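Local coordinates for motility hub protein FimV (Pseudomonas aeruginosa, PDB 4MBQ) that acts as an inner-membrane hub for twitching motility and type IV pilus assembly and regulates cyclic AMP by activating the adenylate cyclase CyaB, at residues T20-A25 against A54-L59; A27-D30 against G36-D39. All coordinates share one frame; numbering follows the deposited sequence.

Both contacts belong to the C-terminal tetratricopeptide repeat (TPR) piece of FimV, a bundle of three helices, and their centres lie 9 Å apart. They share helix 15-30. Interaction 1 joins its middle to helix 50-62, the third helix, whereas interaction 2 joins its last turn to the start of helix 34-47 across a short turn. In sequence the order is 20-25, 27-30, 36-39, 54-59, so the hairpin contact falls between the two halves of the longer-range one. The two sites touch through Ala25 O and Ala37 CB, 3.7 Å apart, and also through Leu59 and Ile29. Together they pack helix 15-30 against both other helices, while its outer side meets other subunits.

Interaction 1. Residues T20-A25 against A54-L59; sequences TKLDLA and AEAREL
The segments Thr20-Ala25 and Ala54-Leu59 are helical and run nearly parallel, at 13°, with axes 11.0 Å apart and Leu22 level with Ala56, their CA atoms separated by 7.1 Å. Leu22 carries the contact. Its CG stands anti to the carbonyl carbon (chi1 -82°); the second torsion extends CD1 away from the backbone, and CD2, the other branch, faces Glu55, Ala56 and Leu59. There CD2 lies 3.9 Å from Glu55 CG, and CD1 also approaches this methylene, so that both methyl branches rest on the aliphatic part of the glutamate. The same CD2 reaches Ala56 CB at 4.3 Å and, one turn further along, Leu59 CD1 at 4.4 Å. The first is an ordinary van der Waals contact and the other two are longer; no hydrogen bond joins the segments, and the small surface buried, 149 Å², fits a contact made largely by one side chain. Glu55 serves two purposes: its CG packs on Leu22, while the bend at chi2 (72°) turns the carboxylate aside, where OE2 forms a salt bridge with Arg26. This bridge crosses to helix 50-62, whereas the pair of Arg26 with Asp23 OD1 stays within helix 15-30 and may help to position the guanidinium. Val44, Leu41 and Leu45 of helix 34-47 touch Leu22, Ala25 and Ala56 respectively, completing a core to which all three helices contribute. Near-parallel packing of a first helix on a third, with the second helix of the hairpin contributing to the same core, is characteristic of the TPR fold.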
loop_
_atom_site.group_PDB
_atom_site.type_symbol
_atom_site.label_atom_id
_atom_site.label_comp_id
_atom_site.label_asym_id
_atom_site.label_seq_id
_atom_site.Cartn_x
_atom_site.Cartn_y
_atom_site.Cartn_z
ATOM N N THR B 20 8.028 6.005 2.394
ATOM C CA THR B 20 6.697 5.602 1.956
ATOM C C THR B 20 6.782 4.630 0.787
ATOM O O THR B 20 6.072 3.623 0.746
ATOM C CB THR B 20 5.852 6.814 1.525
ATOM O OG1 THR B 20 5.762 7.748 2.608
ATOM C CG2 THR B 20 4.452 6.373 1.122
ATOM N N LYS B 21 7.658 4.935 -0.163
ATOM C CA LYS B 21 7.816 4.095 -1.342
ATOM C C LYS B 21 8.399 2.728 -0.993
ATOM O O LYS B 21 8.079 1.731 -1.634
ATOM C CB LYS B 21 8.658 4.810 -2.406
ATOM C CG LYS B 21 7.917 5.966 -3.071
ATOM C CD LYS B 21 8.790 6.726 -4.057
ATOM C CE LYS B 21 7.989 7.836 -4.732
ATOM N NZ LYS B 21 8.813 8.650 -5.662
ATOM N N LEU B 22 9.245 2.685 0.031
ATOM C CA LEU B 22 9.814 1.423 0.492
ATOM C C LEU B 22 8.722 0.501 1.025
ATOM O O LEU B 22 8.727 -0.703 0.765
ATOM C CB LEU B 22 10.878 1.665 1.564
ATOM C CG LEU B 22 12.272 2.028 1.048
ATOM C CD1 LEU B 22 13.203 2.389 2.197
ATOM C CD2 LEU B 22 12.836 0.871 0.245
ATOM N N ASP B 23 7.783 1.069 1.771
ATOM C CA ASP B 23 6.664 0.286 2.287
ATOM C C ASP B 23 5.714 -0.129 1.167
ATOM O O ASP B 23 5.159 -1.226 1.197
ATOM C CB ASP B 23 5.929 1.043 3.393
ATOM C CG ASP B 23 6.617 0.910 4.738
ATOM O OD1 ASP B 23 6.955 -0.228 5.130
ATOM O OD2 ASP B 23 6.831 1.942 5.403
ATOM N N LEU B 24 5.546 0.740 0.174
ATOM C CA LEU B 24 4.746 0.405 -1.002
ATOM C C LEU B 24 5.379 -0.744 -1.777
ATOM O O LEU B 24 4.679 -1.623 -2.281
ATOM C CB LEU B 24 4.577 1.619 -1.920
ATOM C CG LEU B 24 3.566 2.683 -1.498
ATOM C CD1 LEU B 24 3.312 3.650 -2.643
ATOM C CD2 LEU B 24 2.273 2.039 -1.032
ATOM N N ALA B 25 6.705 -0.731 -1.872
ATOM C CA ALA B 25 7.423 -1.795 -2.558
ATOM C C ALA B 25 7.227 -3.121 -1.836
ATOM O O ALA B 25 7.022 -4.156 -2.471
ATOM C CB ALA B 25 8.903 -1.458 -2.671
ATOM N N ALA B 54 20.143 1.358 0.723
ATOM C CA ALA B 54 20.649 0.047 1.109
ATOM C C ALA B 54 19.517 -0.969 1.207
ATOM O O ALA B 54 19.658 -2.113 0.768
ATOM C CB ALA B 54 21.409 0.135 2.426
ATOM N N GLU B 55 18.391 -0.544 1.771
ATOM C CA GLU B 55 17.222 -1.407 1.882
ATOM C C GLU B 55 16.639 -1.745 0.515
ATOM O O GLU B 55 16.213 -2.878 0.274
ATOM C CB GLU B 55 16.153 -0.762 2.769
ATOM C CG GLU B 55 14.788 -1.450 2.731
ATOM C CD GLU B 55 14.757 -2.793 3.454
ATOM O OE1 GLU B 55 15.831 -3.360 3.746
ATOM O OE2 GLU B 55 13.643 -3.284 3.737
ATOM N N ALA B 56 16.618 -0.755 -0.375
ATOM C CA ALA B 56 16.118 -0.954 -1.729
ATOM C C ALA B 56 16.959 -1.996 -2.448
ATOM O O ALA B 56 16.428 -2.889 -3.110
ATOM C CB ALA B 56 16.125 0.360 -2.499
ATOM N N ARG B 57 18.276 -1.878 -2.305
ATOM C CA ARG B 57 19.202 -2.832 -2.899
ATOM C C ARG B 57 18.970 -4.233 -2.345
ATOM O O ARG B 57 18.963 -5.210 -3.093
ATOM C CB ARG B 57 20.650 -2.396 -2.659
ATOM C CG ARG B 57 21.000 -1.061 -3.301
ATOM C CD ARG B 57 22.433 -0.648 -3.008
ATOM N NE ARG B 57 22.767 0.621 -3.646
ATOM C CZ ARG B 57 23.205 1.695 -2.996
ATOM N NH1 ARG B 57 23.376 1.656 -1.683
ATOM N NH2 ARG B 57 23.479 2.808 -3.665
ATOM N N GLU B 58 18.777 -4.319 -1.032
ATOM C CA GLU B 58 18.524 -5.598 -0.375
ATOM C C GLU B 58 17.245 -6.231 -0.910
ATOM O O GLU B 58 17.212 -7.422 -1.215
ATOM C CB GLU B 58 18.426 -5.416 1.142
ATOM N N LEU B 59 16.196 -5.424 -1.026
ATOM C CA LEU B 59 14.918 -5.906 -1.542
ATOM C C LEU B 59 15.033 -6.367 -2.993
ATOM O O LEU B 59 14.477 -7.403 -3.367
ATOM C CB LEU B 59 13.841 -4.827 -1.412
ATOM C CG LEU B 59 13.349 -4.574 0.014
ATOM C CD1 LEU B 59 12.310 -3.461 0.047
ATOM C CD2 LEU B 59 12.787 -5.856 0.612
#

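Interaction 2. Residues A27-D30 against G36-D39; sequences AYID and GARD
Tyr28 lays one side of its ring over the backbone of Gly36, whose carbonyl carbon sits 3.8 Å above the ring plane and is displaced toward the rim. The nearest approach is made by CD1 of the tyrosine, 3.6 Å from Gly36 CA, and CE1 follows the same glycine carbon, so the CD1-CE1 side of the ring lies beside the main chain at the start of the second helix, with a face turned to Gly36. With no side chain on Gly36, the ring lies directly on the peptide. Closer to its own helix, Tyr28 CB touches the methyl of Ala37, the two CB atoms being 3.7 Å apart. Ile29 meets that methyl as well: with chi1 at -64°, CG1 is the branch opposite the carbonyl carbon, and it is this methylene, not CG2, that meets Ala37 CB at 3.8 Å. Ala37 thus places one small group between two consecutive residues of the first helix, and the backbones come close, with the CA atoms of Tyr28 and Ala37 only 5.2 Å apart. No hydrogen bond crosses between the segments. The hydroxyl of Tyr28 instead bonds to the Tyr28 hydroxyl of a third subunit, which ties this residue into the assembly as well as into the hairpin. Just ahead of the second helix, Asp33 OD1 accepts a hydrogen bond from Gly36 N, while Leu63 near the chain's end packs on both Ile29 and Ala37. An aromatic residue late in the first helix and an alanine early in the second, close to each other where the two helices meet, is characteristic of the antiparallel helical hairpin of a TPR motif.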
loop_
_atom_site.group_PDB
_atom_site.type_symbol
_atom_site.label_atom_id
_atom_site.label_comp_id
_atom_site.label_asym_id
_atom_site.label_seq_id
_atom_site.Cartn_x
_atom_site.Cartn_y
_atom_site.Cartn_z
ATOM N N ALA B 27 4.696 -3.857 -0.147
ATOM C CA ALA B 27 3.309 -4.218 -0.422
ATOM C C ALA B 27 3.190 -4.952 -1.755
ATOM O O ALA B 27 2.465 -5.943 -1.862
ATOM C CB ALA B 27 2.429 -2.982 -0.410
ATOM N N TYR B 28 3.908 -4.462 -2.764
ATOM C CA TYR B 28 3.909 -5.088 -4.085
ATOM C C TYR B 28 4.496 -6.492 -4.040
ATOM O O TYR B 28 4.016 -7.401 -4.718
ATOM C CB TYR B 28 4.682 -4.232 -5.094
ATOM C CG TYR B 28 3.832 -3.222 -5.833
ATOM C CD1 TYR B 28 3.223 -3.548 -7.036
ATOM C CD2 TYR B 28 3.641 -1.943 -5.329
ATOM C CE1 TYR B 28 2.445 -2.629 -7.717
ATOM C CE2 TYR B 28 2.863 -1.018 -6.003
ATOM C CZ TYR B 28 2.270 -1.366 -7.195
ATOM O OH TYR B 28 1.498 -0.446 -7.867
ATOM N N ILE B 29 5.543 -6.663 -3.241
ATOM C CA ILE B 29 6.185 -7.960 -3.090
ATOM C C ILE B 29 5.222 -8.961 -2.458
ATOM O O ILE B 29 5.098 -10.095 -2.918
ATOM C CB ILE B 29 7.467 -7.855 -2.245
ATOM C CG1 ILE B 29 8.497 -6.977 -2.959
ATOM C CG2 ILE B 29 8.051 -9.234 -1.982
ATOM C CD1 ILE B 29 9.776 -6.781 -2.178
ATOM N N ASP B 30 4.526 -8.529 -1.413
ATOM C CA ASP B 30 3.549 -9.386 -0.753
ATOM C C ASP B 30 2.341 -9.679 -1.637
ATOM O O ASP B 30 1.625 -10.652 -1.414
ATOM C CB ASP B 30 3.126 -8.794 0.590
ATOM C CG ASP B 30 4.134 -9.081 1.685
ATOM O OD1 ASP B 30 4.619 -10.230 1.755
ATOM O OD2 ASP B 30 4.455 -8.167 2.466
ATOM N N GLY B 36 6.085 -4.401 -10.310
ATOM C CA GLY B 36 5.669 -3.149 -9.706
ATOM C C GLY B 36 6.602 -2.720 -8.591
ATOM O O GLY B 36 6.866 -1.531 -8.415
ATOM N N ALA B 37 7.105 -3.694 -7.838
ATOM C CA ALA B 37 8.036 -3.419 -6.752
ATOM C C ALA B 37 9.352 -2.845 -7.276
ATOM O O ALA B 37 9.915 -1.925 -6.685
ATOM C CB ALA B 37 8.291 -4.681 -5.934
ATOM N N ARG B 38 9.834 -3.386 -8.391
ATOM C CA ARG B 38 11.082 -2.921 -8.992
ATOM C C ARG B 38 10.997 -1.473 -9.474
ATOM O O ARG B 38 11.928 -0.691 -9.275
ATOM C CB ARG B 38 11.500 -3.836 -10.146
ATOM C CG ARG B 38 11.872 -5.243 -9.707
ATOM C CD ARG B 38 12.365 -6.075 -10.874
ATOM N NE ARG B 38 12.713 -7.431 -10.463
ATOM C CZ ARG B 38 11.961 -8.500 -10.704
ATOM N NH1 ARG B 38 10.820 -8.374 -11.367
ATOM N NH2 ARG B 38 12.357 -9.697 -10.292
ATOM N N ASP B 39 9.882 -1.123 -10.108
ATOM C CA ASP B 39 9.669 0.242 -10.584
ATOM C C ASP B 39 9.700 1.239 -9.428
ATOM O O ASP B 39 10.286 2.317 -9.539
ATOM C CB ASP B 39 8.342 0.352 -11.338
ATOM C CG ASP B 39 8.300 -0.524 -12.576
ATOM O OD1 ASP B 39 9.358 -1.065 -12.960
ATOM O OD2 ASP B 39 7.209 -0.663 -13.172
#